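Local coordinates for protein protease (Penicillium cyclopium, PDB 5Z6O) that is a subtilisin-type serine protease of the peptidase S8 family that probably hydrolyses proteins such as casein, gelatin and type IV collagen, at residues N180-T188 against G226-V234; I16-V27 against K274-G282. All blocks are in the same frame, centred on the assembly; numbering follows the deposited sequence.

Contact 1. Residues N180-T188 against G226-V234. With CA (calcium ion), chain B; PMS (phenylmethanesulfonic acid), chain C.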
ATOM      1  N   ASN A 180       5.334 -13.805  -6.135  1.00 14.83           N
ATOM      2  CA  ASN A 180       4.460 -13.848  -4.964  1.00 16.09           C
ATOM      3  C   ASN A 180       4.169 -12.512  -4.310  1.00 13.14           C
ATOM      4  O   ASN A 180       3.606 -12.524  -3.195  1.00 12.90           O
ATOM      5  CB  ASN A 180       5.044 -14.765  -3.881  1.00 24.71           C
ATOM      6  CG  ASN A 180       5.297 -16.155  -4.407  1.00 29.58           C
ATOM      7  OD1 ASN A 180       4.399 -16.770  -4.992  1.00 35.53           O
ATOM      8  ND2 ASN A 180       6.523 -16.641  -4.247  1.00 33.47           N
ATOM      9  N   VAL A 181       4.540 -11.382  -4.915  1.00 14.04           N
ATOM     10  CA  VAL A 181       4.151 -10.080  -4.372  1.00  5.37           C
ATOM     11  C   VAL A 181       2.775  -9.758  -4.890  1.00  7.36           C
ATOM     12  O   VAL A 181       2.276 -10.425  -5.797  1.00 10.57           O
ATOM     13  CB  VAL A 181       5.148  -8.965  -4.751  1.00 10.95           C
ATOM     14  CG1 VAL A 181       6.521  -9.246  -4.162  1.00 13.17           C
ATOM     15  CG2 VAL A 181       5.228  -8.799  -6.255  1.00 13.34           C
ATOM     16  N   CYS A 182       2.130  -8.748  -4.293  1.00  8.26           N
ATOM     17  CA  CYS A 182       0.788  -8.357  -4.699  1.00  8.82           C
ATOM     18  C   CYS A 182       0.981  -7.047  -5.460  1.00  9.40           C
ATOM     19  O   CYS A 182       1.306  -6.019  -4.862  1.00  9.41           O
ATOM     20  CB  CYS A 182      -0.111  -8.214  -3.468  1.00  7.24           C
ATOM     21  SG  CYS A 182      -1.862  -8.571  -3.785  1.00  9.99           S
ATOM     22  N   THR A 183       0.901  -7.108  -6.786  1.00  7.88           N
ATOM     23  CA  THR A 183       1.271  -5.980  -7.640  1.00  6.42           C
ATOM     24  C   THR A 183       0.017  -5.210  -8.051  1.00  6.94           C
ATOM     25  O   THR A 183      -0.921  -5.805  -8.607  1.00  8.71           O
ATOM     26  CB  THR A 183       1.984  -6.503  -8.885  1.00  9.03           C
ATOM     27  OG1 THR A 183       3.175  -7.192  -8.487  1.00 10.54           O
ATOM     28  CG2 THR A 183       2.347  -5.381  -9.817  1.00  9.28           C
ATOM     29  N   ILE A 184       0.019  -3.884  -7.827  1.00  6.68           N
ATOM     30  CA  ILE A 184      -1.226  -3.108  -7.793  1.00  4.46           C
ATOM     31  C   ILE A 184      -1.189  -2.036  -8.882  1.00  8.82           C
ATOM     32  O   ILE A 184      -0.276  -1.206  -8.916  1.00  8.76           O
ATOM     33  CB  ILE A 184      -1.453  -2.451  -6.417  1.00  7.04           C
ATOM     34  CG1 ILE A 184      -1.231  -3.440  -5.263  1.00  8.40           C
ATOM     35  CG2 ILE A 184      -2.843  -1.839  -6.350  1.00  7.39           C
ATOM     36  CD1 ILE A 184      -2.060  -4.734  -5.443  1.00  7.55           C
ATOM     37  N   ALA A 185      -2.200  -2.030  -9.748  1.00  8.59           N
ATOM     38  CA  ALA A 185      -2.372  -0.988 -10.750  1.00  7.69           C
ATOM     39  C   ALA A 185      -3.347   0.071 -10.249  1.00 11.72           C
ATOM     40  O   ALA A 185      -4.057  -0.124  -9.254  1.00  8.97           O
ATOM     41  CB  ALA A 185      -2.863  -1.595 -12.078  1.00 12.82           C
ATOM     42  N   ALA A 186      -3.350   1.221 -10.926  1.00  8.73           N
ATOM     43  CA  ALA A 186      -4.059   2.404 -10.438  1.00  8.83           C
ATOM     44  C   ALA A 186      -5.366   2.638 -11.191  1.00 10.20           C
ATOM     45  O   ALA A 186      -5.376   2.659 -12.427  1.00 10.29           O
ATOM     46  CB  ALA A 186      -3.177   3.639 -10.569  1.00  7.86           C
ATOM     47  N   SER A 187      -6.459   2.875 -10.450  1.00  9.81           N
ATOM     48  CA  SER A 187      -7.755   3.160 -11.062  1.00 10.67           C
ATOM     49  C   SER A 187      -8.150   4.611 -10.816  1.00 12.53           C
ATOM     50  O   SER A 187      -7.580   5.284  -9.955  1.00  9.98           O
ATOM     51  CB  SER A 187      -8.844   2.222 -10.507  1.00  7.39           C
ATOM     52  OG  SER A 187      -9.174   2.519  -9.149  1.00 10.26           O
ATOM     53  N   THR A 188      -9.176   5.085 -11.555  1.00  9.13           N
ATOM     54  CA  THR A 188      -9.661   6.456 -11.416  1.00 10.17           C
ATOM     55  C   THR A 188     -11.050   6.449 -10.793  1.00  6.99           C
ATOM     56  O   THR A 188     -11.679   5.403 -10.662  1.00 11.34           O
ATOM     57  CB  THR A 188      -9.751   7.154 -12.773  1.00 10.43           C
ATOM     58  OG1 THR A 188     -10.798   6.503 -13.551  1.00 12.58           O
ATOM     59  CG2 THR A 188      -8.421   7.039 -13.509  1.00 16.29           C
ATOM     60  N   GLY A 226      -0.642   8.262  -8.740  1.00 10.14           N
ATOM     61  CA  GLY A 226       0.363   7.300  -9.136  1.00 11.42           C
ATOM     62  C   GLY A 226      -0.023   5.935  -8.629  1.00  9.58           C
ATOM     63  O   GLY A 226      -0.894   5.783  -7.780  1.00  9.66           O
ATOM     64  N   THR A 227       0.613   4.909  -9.192  1.00  6.87           N
ATOM     65  CA  THR A 227       0.431   3.590  -8.580  1.00  8.96           C
ATOM     66  C   THR A 227       1.014   3.560  -7.163  1.00  7.97           C
ATOM     67  O   THR A 227       0.657   2.675  -6.378  1.00  7.39           O
ATOM     68  CB  THR A 227       1.074   2.478  -9.409  1.00 10.45           C
ATOM     69  OG1 THR A 227       2.439   2.777  -9.633  1.00  9.49           O
ATOM     70  CG2 THR A 227       0.380   2.315 -10.796  1.00 10.05           C
ATOM     71  N   SER A 228       1.889   4.526  -6.823  1.00  8.81           N
ATOM     72  CA  SER A 228       2.307   4.702  -5.429  1.00  9.74           C
ATOM     73  C   SER A 228       1.126   4.912  -4.496  1.00 11.75           C
ATOM     74  O   SER A 228       1.215   4.585  -3.304  1.00  8.72           O
ATOM     75  CB  SER A 228       3.265   5.912  -5.277  1.00 10.06           C
ATOM     76  OG  SER A 228       4.499   5.651  -5.950  1.00 25.32           O
ATOM     77  N   MET A 229       0.065   5.563  -4.983  1.00  7.17           N
ATOM     78  CA  MET A 229      -1.128   5.804  -4.176  1.00  8.33           C
ATOM     79  C   MET A 229      -2.050   4.593  -4.126  1.00  6.56           C
ATOM     80  O   MET A 229      -2.827   4.432  -3.177  1.00  8.67           O
ATOM     81  CB  MET A 229      -1.900   6.993  -4.758  1.00  8.92           C
ATOM     82  CG  MET A 229      -1.287   8.382  -4.448  1.00 10.03           C
ATOM     83  SD  MET A 229       0.345   8.651  -5.198  1.00 12.59           S
ATOM     84  CE  MET A 229       1.412   8.687  -3.785  1.00 14.81           C
ATOM     85  N   ALA A 230      -1.961   3.736  -5.129  1.00  6.59           N
ATOM     86  CA  ALA A 230      -2.805   2.562  -5.231  1.00  5.59           C
ATOM     87  C   ALA A 230      -2.327   1.473  -4.269  1.00  6.87           C
ATOM     88  O   ALA A 230      -3.108   0.966  -3.458  1.00  7.36           O
ATOM     89  CB  ALA A 230      -2.780   2.080  -6.693  1.00  9.55           C
ATOM     90  N   ALA A 231      -1.029   1.176  -4.277  1.00  5.87           N
ATOM     91  CA  ALA A 231      -0.512   0.101  -3.421  1.00  7.34           C
ATOM     92  C   ALA A 231      -0.894   0.209  -1.938  1.00  5.72           C
ATOM     93  O   ALA A 231      -1.258  -0.826  -1.347  1.00  6.41           O
ATOM     94  CB  ALA A 231       1.014   0.011  -3.560  1.00  7.68           C
ATOM     95  N   PRO A 232      -0.803   1.366  -1.274  1.00  5.69           N
ATOM     96  CA  PRO A 232      -1.121   1.399   0.155  1.00  5.00           C
ATOM     97  C   PRO A 232      -2.587   1.156   0.456  1.00  6.92           C
ATOM     98  O   PRO A 232      -2.891   0.740   1.588  1.00  8.68           O
ATOM     99  CB  PRO A 232      -0.663   2.813   0.597  1.00  8.04           C
ATOM    100  CG  PRO A 232      -0.574   3.598  -0.641  1.00 11.36           C
ATOM    101  CD  PRO A 232      -0.165   2.613  -1.711  1.00  7.15           C
ATOM    102  N   HIS A 233      -3.508   1.375  -0.496  1.00  4.89           N
ATOM    103  CA  HIS A 233      -4.881   0.922  -0.234  1.00  4.05           C
ATOM    104  C   HIS A 233      -4.887  -0.578   0.001  1.00  8.68           C
ATOM    105  O   HIS A 233      -5.627  -1.083   0.855  1.00  7.61           O
ATOM    106  CB  HIS A 233      -5.822   1.250  -1.406  1.00  4.90           C
ATOM    107  CG  HIS A 233      -6.151   2.713  -1.561  1.00  5.27           C
ATOM    108  ND1 HIS A 233      -5.337   3.601  -2.239  1.00  6.79           N
ATOM    109  CD2 HIS A 233      -7.238   3.429  -1.166  1.00  9.63           C
ATOM    110  CE1 HIS A 233      -5.912   4.797  -2.260  1.00  7.77           C
ATOM    111  NE2 HIS A 233      -7.067   4.718  -1.620  1.00  9.02           N
ATOM    112  N   VAL A 234      -4.082  -1.311  -0.775  1.00  6.31           N
ATOM    113  CA  VAL A 234      -4.058  -2.766  -0.659  1.00  5.98           C
ATOM    114  C   VAL A 234      -3.281  -3.180   0.591  1.00  7.45           C
ATOM    115  O   VAL A 234      -3.681  -4.125   1.285  1.00  8.72           O
ATOM    116  CB  VAL A 234      -3.480  -3.394  -1.946  1.00  5.29           C
ATOM    117  CG1 VAL A 234      -3.420  -4.933  -1.842  1.00  9.61           C
ATOM    118  CG2 VAL A 234      -4.350  -3.026  -3.151  1.00  8.18           C
TER
HETATM  119 CA    CA B 301       1.113 -11.617  -7.759  1.00 25.39          CA
HETATM  120  C   PMS C 302       6.425   6.702  -7.222  1.00 50.72           C
HETATM  121  S   PMS C 302       4.654   6.921  -6.892  1.00 73.34           S
HETATM  122  C1  PMS C 302       6.675   5.420  -8.032  0.56 57.13           C
HETATM  123  C2  PMS C 302       5.907   4.274  -7.859  0.56 21.34           C
HETATM  124  C3  PMS C 302       6.173   3.134  -8.605  0.56 32.69           C
HETATM  125  C4  PMS C 302       7.202   3.126  -9.534  0.56 33.79           C
HETATM  126  C5  PMS C 302       7.971   4.268  -9.702  0.56 41.16           C
HETATM  127  C6  PMS C 302       7.700   5.411  -8.968  0.56 55.48           C
HETATM  128  O2S PMS C 302       4.313   8.348  -6.582  1.00 79.29           O
HETATM  129  O1S PMS C 302       3.821   6.638  -8.105  1.00 98.40           O
HETATM  130  O   HOH W   1       3.386 -12.937  -8.021  1.00 35.91           O
HETATM  131  O   HOH W   2       2.577 -10.178  -8.797  1.00 18.40           O
HETATM  132  O   HOH W   3       0.560 -12.895  -5.848  1.00 22.84           O
HETATM  133  O   HOH W   4       0.759 -11.632  -9.985  1.00 20.49           O
HETATM  134  O   HOH W   5       0.363 -13.676  -8.768  1.00 30.88           O
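T227 sits between A186 of the strand and the phenyl ring of phenylmethanesulfonic acid: its OG1 lies 3.9 Å from ring atom C3, while its CG2 rests 3.8 Å from A186 CB. With chi1 at 55°, CG2 is anti to the carbonyl carbon and faces the strand, leaving OG1 to bond to N165 and to G164 N. The other flat group, the imidazole of H233, is met at its edge, in plane, by M229 C and A230 O; ND1 donates to M229 O at 2.8 Å.

Between strand 182-187 and the start of helix 227-245 the meeting is apolar. I184 and V234 reach tip to tip, CD1 3.7 Å from V234 CG2, and A230 CB sits 3.9 Å from I184 CG2 and 3.6 Å from A185 O.

The chemistry lies beyond this packing. S228 OG is bonded covalently to the inhibitor sulfur, and S228 N donates to O1S at 3.1 Å; N165 ND2 also bonds the inhibitor, consistent with the oxyanion hole of subtilisins. Just before the strand, V181 O binds calcium with D204 and five waters. Small and branched apolar side chains thus seat the nucleophile's helix on the central sheet, while S228 N and N165 hold the inhibitor and V181 O the metal.

Contact 2. Residues I16-V27 against K274-G282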
ATOM      1  N   ILE A  16     -13.564   1.691  -1.922  1.00  6.92           N
ATOM      2  CA  ILE A  16     -13.221   0.290  -1.634  1.00  9.89           C
ATOM      3  C   ILE A  16     -14.223  -0.397  -0.718  1.00 12.57           C
ATOM      4  O   ILE A  16     -14.125  -1.618  -0.529  1.00 13.98           O
ATOM      5  CB  ILE A  16     -11.819   0.137  -1.021  1.00 11.07           C
ATOM      6  CG1 ILE A  16     -11.768   0.835   0.336  1.00 13.38           C
ATOM      7  CG2 ILE A  16     -10.794   0.672  -2.003  1.00 15.10           C
ATOM      8  CD1 ILE A  16     -10.605   0.424   1.253  1.00 19.25           C
ATOM      9  N   SER A  17     -15.192   0.333  -0.146  1.00 10.79           N
ATOM     10  CA  SER A  17     -16.242  -0.297   0.645  1.00  7.64           C
ATOM     11  C   SER A  17     -17.579  -0.296  -0.070  1.00 12.11           C
ATOM     12  O   SER A  17     -18.607  -0.564   0.551  1.00 14.76           O
ATOM     13  CB  SER A  17     -16.390   0.339   2.039  1.00 10.52           C
ATOM     14  OG  SER A  17     -16.621   1.741   1.998  1.00 12.02           O
ATOM     15  N   SER A  18     -17.569  -0.091  -1.373  1.00 11.26           N
ATOM     16  CA  SER A  18     -18.794   0.032  -2.145  1.00 11.54           C
ATOM     17  C   SER A  18     -18.697  -0.843  -3.385  1.00 16.83           C
ATOM     18  O   SER A  18     -17.622  -0.985  -3.967  1.00 11.19           O
ATOM     19  CB  SER A  18     -19.026   1.486  -2.561  1.00 15.64           C
ATOM     20  OG  SER A  18     -20.215   1.545  -3.311  1.00 22.78           O
ATOM     21  N   LYS A  19     -19.810  -1.472  -3.778  1.00 16.76           N
ATOM     22  CA  LYS A  19     -19.716  -2.237  -5.008  1.00 14.01           C
ATOM     23  C   LYS A  19     -19.812  -1.343  -6.226  1.00 16.60           C
ATOM     24  O   LYS A  19     -19.273  -1.696  -7.273  1.00 27.35           O
ATOM     25  CB  LYS A  19     -20.808  -3.320  -5.053  1.00 17.48           C
ATOM     26  CG  LYS A  19     -20.631  -4.364  -3.976  1.00 25.22           C
ATOM     27  CD  LYS A  19     -21.695  -5.443  -4.058  1.00 41.86           C
ATOM     28  CE  LYS A  19     -21.530  -6.467  -2.947  1.00 38.30           C
ATOM     29  NZ  LYS A  19     -22.537  -7.562  -3.071  1.00 65.43           N
ATOM     30  N   LYS A  20     -20.440  -0.183  -6.097  1.00 17.05           N
ATOM     31  CA  LYS A  20     -20.613   0.790  -7.169  1.00 23.15           C
ATOM     32  C   LYS A  20     -19.791   2.046  -6.905  1.00 21.64           C
ATOM     33  O   LYS A  20     -19.564   2.430  -5.749  1.00 21.06           O
ATOM     34  CB  LYS A  20     -22.101   1.181  -7.299  1.00 28.47           C
ATOM     35  CG  LYS A  20     -22.855   0.438  -8.400  1.00 49.23           C
ATOM     36  CD  LYS A  20     -22.936  -1.059  -8.121  1.00 69.98           C
ATOM     37  CE  LYS A  20     -23.881  -1.772  -9.088  1.00 73.79           C
ATOM     38  NZ  LYS A  20     -23.322  -1.850 -10.471  1.00 51.77           N
ATOM     39  N   SER A  21     -19.352   2.704  -7.976  1.00 15.49           N
ATOM     40  CA  SER A  21     -18.659   3.974  -7.762  1.00 15.02           C
ATOM     41  C   SER A  21     -19.641   5.072  -7.353  1.00 23.57           C
ATOM     42  O   SER A  21     -20.859   4.925  -7.435  1.00 20.88           O
ATOM     43  CB  SER A  21     -17.897   4.404  -9.012  1.00 20.42           C
ATOM     44  OG  SER A  21     -18.838   4.763 -10.013  1.00 31.57           O
ATOM     45  N   GLY A  22     -19.083   6.194  -6.914  1.00 20.16           N
ATOM     46  CA  GLY A  22     -19.851   7.348  -6.495  1.00 21.42           C
ATOM     47  C   GLY A  22     -20.186   7.393  -5.018  1.00 29.59           C
ATOM     48  O   GLY A  22     -20.832   8.347  -4.572  1.00 25.04           O
ATOM     49  N   ALA A  23     -19.766   6.402  -4.241  1.00 25.30           N
ATOM     50  CA  ALA A  23     -20.085   6.394  -2.824  1.00 19.47           C
ATOM     51  C   ALA A  23     -19.368   7.533  -2.107  1.00 17.04           C
ATOM     52  O   ALA A  23     -18.309   7.999  -2.535  1.00 18.84           O
ATOM     53  CB  ALA A  23     -19.684   5.054  -2.207  1.00 21.35           C
ATOM     54  N   THR A  24     -19.945   7.979  -0.985  1.00 13.53           N
ATOM     55  CA  THR A  24     -19.323   9.073  -0.254  1.00 17.31           C
ATOM     56  C   THR A  24     -18.809   8.666   1.106  1.00 16.57           C
ATOM     57  O   THR A  24     -18.041   9.425   1.689  1.00 14.67           O
ATOM     58  CB  THR A  24     -20.300  10.239  -0.058  1.00 20.02           C
ATOM     59  OG1 THR A  24     -21.435   9.767   0.646  1.00 18.62           O
ATOM     60  CG2 THR A  24     -20.731  10.817  -1.408  1.00 27.64           C
ATOM     61  N   ASP A  25     -19.244   7.525   1.631  1.00 12.54           N
ATOM     62  CA  ASP A  25     -18.889   7.099   2.977  1.00  8.63           C
ATOM     63  C   ASP A  25     -18.011   5.863   2.947  1.00 11.71           C
ATOM     64  O   ASP A  25     -18.174   5.003   2.091  1.00 12.57           O
ATOM     65  CB  ASP A  25     -20.126   6.748   3.791  1.00 12.56           C
ATOM     66  CG  ASP A  25     -21.151   7.849   3.792  1.00 20.01           C
ATOM     67  OD1 ASP A  25     -20.786   9.017   3.585  1.00 17.56           O
ATOM     68  OD2 ASP A  25     -22.323   7.522   4.011  1.00 19.22           O
ATOM     69  N   TYR A  26     -17.120   5.759   3.917  1.00  9.19           N
ATOM     70  CA  TYR A  26     -16.273   4.575   4.072  1.00  8.00           C
ATOM     71  C   TYR A  26     -16.795   3.734   5.237  1.00  9.72           C
ATOM     72  O   TYR A  26     -16.925   4.234   6.358  1.00 12.86           O
ATOM     73  CB  TYR A  26     -14.827   5.024   4.287  1.00  8.82           C
ATOM     74  CG  TYR A  26     -13.849   3.897   4.575  1.00 11.13           C
ATOM     75  CD1 TYR A  26     -13.927   2.691   3.897  1.00 11.95           C
ATOM     76  CD2 TYR A  26     -12.822   4.071   5.501  1.00  9.22           C
ATOM     77  CE1 TYR A  26     -12.995   1.640   4.182  1.00  7.48           C
ATOM     78  CE2 TYR A  26     -11.908   3.051   5.775  1.00 11.47           C
ATOM     79  CZ  TYR A  26     -12.007   1.852   5.100  1.00  8.08           C
ATOM     80  OH  TYR A  26     -11.124   0.818   5.382  1.00 10.35           O
ATOM     81  N   VAL A  27     -17.110   2.469   4.974  1.00  9.56           N
ATOM     82  CA  VAL A  27     -17.729   1.572   5.955  1.00 10.89           C
ATOM     83  C   VAL A  27     -16.773   0.409   6.179  1.00 10.07           C
ATOM     84  O   VAL A  27     -16.341  -0.223   5.207  1.00 11.35           O
ATOM     85  CB  VAL A  27     -19.097   1.047   5.468  1.00 11.77           C
ATOM     86  CG1 VAL A  27     -19.733   0.192   6.558  1.00 13.80           C
ATOM     87  CG2 VAL A  27     -20.008   2.213   5.079  1.00 17.55           C
ATOM     88  N   LYS A 274     -10.187  -6.501 -11.981  1.00  9.66           N
ATOM     89  CA  LYS A 274     -10.621  -6.567 -10.587  1.00  8.68           C
ATOM     90  C   LYS A 274     -10.192  -5.325  -9.824  1.00  7.73           C
ATOM     91  O   LYS A 274      -9.085  -4.823 -10.010  1.00  8.51           O
ATOM     92  CB  LYS A 274     -10.042  -7.807  -9.894  1.00  9.46           C
ATOM     93  CG  LYS A 274     -10.908  -9.050 -10.211  1.00 18.44           C
ATOM     94  CD  LYS A 274     -10.467 -10.294  -9.481  1.00 31.00           C
ATOM     95  CE  LYS A 274     -11.541 -11.408  -9.589  1.00 28.25           C
ATOM     96  NZ  LYS A 274     -12.285 -11.696  -8.296  1.00 25.25           N
ATOM     97  N   LEU A 275     -11.102  -4.828  -9.002  1.00  6.54           N
ATOM     98  CA  LEU A 275     -10.905  -3.615  -8.205  1.00  8.89           C
ATOM     99  C   LEU A 275     -11.054  -3.959  -6.727  1.00 12.01           C
ATOM    100  O   LEU A 275     -12.030  -4.609  -6.345  1.00  8.71           O
ATOM    101  CB  LEU A 275     -11.944  -2.553  -8.584  1.00  9.32           C
ATOM    102  CG  LEU A 275     -11.877  -1.268  -7.690  1.00  8.11           C
ATOM    103  CD1 LEU A 275     -10.524  -0.566  -7.811  1.00  9.55           C
ATOM    104  CD2 LEU A 275     -12.999  -0.331  -8.130  1.00 12.41           C
ATOM    105  N   LEU A 276     -10.134  -3.457  -5.892  1.00  5.63           N
ATOM    106  CA  LEU A 276     -10.164  -3.693  -4.447  1.00  8.03           C
ATOM    107  C   LEU A 276     -11.548  -3.443  -3.852  1.00  9.15           C
ATOM    108  O   LEU A 276     -12.139  -2.387  -4.063  1.00  8.55           O
ATOM    109  CB  LEU A 276      -9.166  -2.745  -3.781  1.00  6.45           C
ATOM    110  CG  LEU A 276      -8.984  -2.790  -2.243  1.00  7.28           C
ATOM    111  CD1 LEU A 276      -8.563  -4.213  -1.830  1.00  9.83           C
ATOM    112  CD2 LEU A 276      -7.948  -1.714  -1.845  1.00  6.01           C
ATOM    113  N   TYR A 277     -12.012  -4.396  -3.035  1.00  8.56           N
ATOM    114  CA  TYR A 277     -13.284  -4.313  -2.308  1.00  8.67           C
ATOM    115  C   TYR A 277     -13.093  -4.967  -0.949  1.00  9.90           C
ATOM    116  O   TYR A 277     -12.545  -6.069  -0.892  1.00 11.41           O
ATOM    117  CB  TYR A 277     -14.375  -5.038  -3.092  1.00 10.31           C
ATOM    118  CG  TYR A 277     -15.694  -5.057  -2.384  1.00  9.51           C
ATOM    119  CD1 TYR A 277     -16.357  -3.869  -2.081  1.00 10.21           C
ATOM    120  CD2 TYR A 277     -16.276  -6.255  -2.009  1.00  9.49           C
ATOM    121  CE1 TYR A 277     -17.597  -3.898  -1.396  1.00 13.59           C
ATOM    122  CE2 TYR A 277     -17.486  -6.293  -1.361  1.00 17.69           C
ATOM    123  CZ  TYR A 277     -18.138  -5.124  -1.049  1.00 16.91           C
ATOM    124  OH  TYR A 277     -19.350  -5.188  -0.388  1.00 18.15           O
ATOM    125  N   ASN A 278     -13.538  -4.316   0.145  1.00  7.72           N
ATOM    126  CA  ASN A 278     -13.216  -4.833   1.479  1.00  8.49           C
ATOM    127  C   ASN A 278     -14.205  -5.884   1.983  1.00 13.45           C
ATOM    128  O   ASN A 278     -14.006  -6.395   3.083  1.00 13.49           O
ATOM    129  CB  ASN A 278     -13.073  -3.670   2.527  1.00  9.34           C
ATOM    130  CG  ASN A 278     -14.409  -3.023   2.930  1.00  9.49           C
ATOM    131  OD1 ASN A 278     -14.440  -2.191   3.852  1.00 13.18           O
ATOM    132  ND2 ASN A 278     -15.478  -3.358   2.256  1.00  7.80           N
ATOM    133  N   GLY A 279     -15.245  -6.222   1.215  1.00 10.53           N
ATOM    134  CA  GLY A 279     -16.119  -7.319   1.579  1.00 14.22           C
ATOM    135  C   GLY A 279     -17.174  -6.985   2.617  1.00 20.65           C
ATOM    136  O   GLY A 279     -17.763  -7.900   3.204  1.00 20.52           O
ATOM    137  N   ILE A 280     -17.428  -5.707   2.864  1.00 16.41           N
ATOM    138  CA  ILE A 280     -18.234  -5.320   4.020  1.00 18.12           C
ATOM    139  C   ILE A 280     -19.708  -5.600   3.770  1.00 25.92           C
ATOM    140  O   ILE A 280     -20.454  -5.838   4.723  1.00 24.83           O
ATOM    141  CB  ILE A 280     -17.992  -3.842   4.383  1.00 17.55           C
ATOM    142  CG1 ILE A 280     -18.586  -3.507   5.751  1.00 22.17           C
ATOM    143  CG2 ILE A 280     -18.551  -2.939   3.292  1.00 17.67           C
ATOM    144  CD1 ILE A 280     -17.781  -4.050   6.932  1.00 19.92           C
ATOM    145  N   ASN A 281     -20.130  -5.604   2.503  1.00 21.37           N
ATOM    146  CA  ASN A 281     -21.513  -5.851   2.074  1.00 35.49           C
ATOM    147  C   ASN A 281     -22.500  -4.933   2.808  1.00 41.06           C
ATOM    148  O   ASN A 281     -23.415  -5.373   3.513  1.00 39.54           O
ATOM    149  CB  ASN A 281     -21.856  -7.328   2.258  1.00 37.01           C
ATOM    150  CG  ASN A 281     -21.056  -8.224   1.325  1.00 47.10           C
ATOM    151  OD1 ASN A 281     -20.962  -7.961   0.127  1.00 52.82           O
ATOM    152  ND2 ASN A 281     -20.471  -9.283   1.874  1.00 48.14           N
ATOM    153  N   GLY A 282     -22.295  -3.631   2.614  1.00 26.36           N
ATOM    154  CA  GLY A 282     -22.979  -2.609   3.387  1.00 42.31           C
ATOM    155  C   GLY A 282     -24.414  -2.363   2.975  1.00 59.27           C
ATOM    156  O   GLY A 282     -25.297  -2.285   3.830  1.00 74.67           O
TER
HETATM  157  O   HOH W   6     -20.600  -2.666   0.269  1.00 22.30           O
HETATM  158  O   HOH W   7     -14.721  -1.823  -4.871  1.00 14.40           O
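The hydroxyl of Y277, 3.6 Å from K19 CE, takes a hydrogen bond from N281 N, 3.0 Å from OH, and also bonds water 6 at 2.9 Å. That water donates to S17 O and accepts from G282 N. In this proteinase K-like subtilase the contact joins the C-terminal tail to the loop between helix 11-16 and strand 26-29, well away from the catalytic residues and the inhibitor.

The one direct backbone bond across it runs from N278 N to I16 O, 2.8 Å long and nearly in line with the carbonyl at 171°; Y277 CA adds a CA-H...O contact to the same oxygen. Since Y277 CG is anti to the backbone N (chi1 177°), the ring swings back to the loop. S18 N and water 6 come in at its edge, in plane, while G279 N lies over one face, offset toward the rim. The extended chain of K19 passes obliquely across the phenol end. A phenylalanine here would probably leave N281 N and water 6 without their hydroxyl mate, loosening the link to G282.

Two apolar pairs add to it: I16 CG2 lies alongside L276 CD2 at 3.7 Å, and V27 and I280 cross at about a right angle. S17 OG, in plane at the edge of the Y26 ring, accepts V27 N at 3.1 Å.

In the fold
Read from the N terminus, after strand 2-5 and helix 11-16 the chain reaches residues 16-27, then builds the parallel central sheet and its helices, and returns with residues 274-282 only at the very end. Contact 2 therefore closes a loop over most of the protein, pinning the C-terminal tail beside the N-terminal region. Contact 1 is nested inside it: strand 182-187 and helix 227-245 close a shorter loop of strands and turns. The centres are about 16 Å apart, yet the two meet directly. L276 CD2 packs 3.6 Å from H233 O, and L275 CD1 touches S187 OG, so the tail reaches both the sheet and the helix that bears S228.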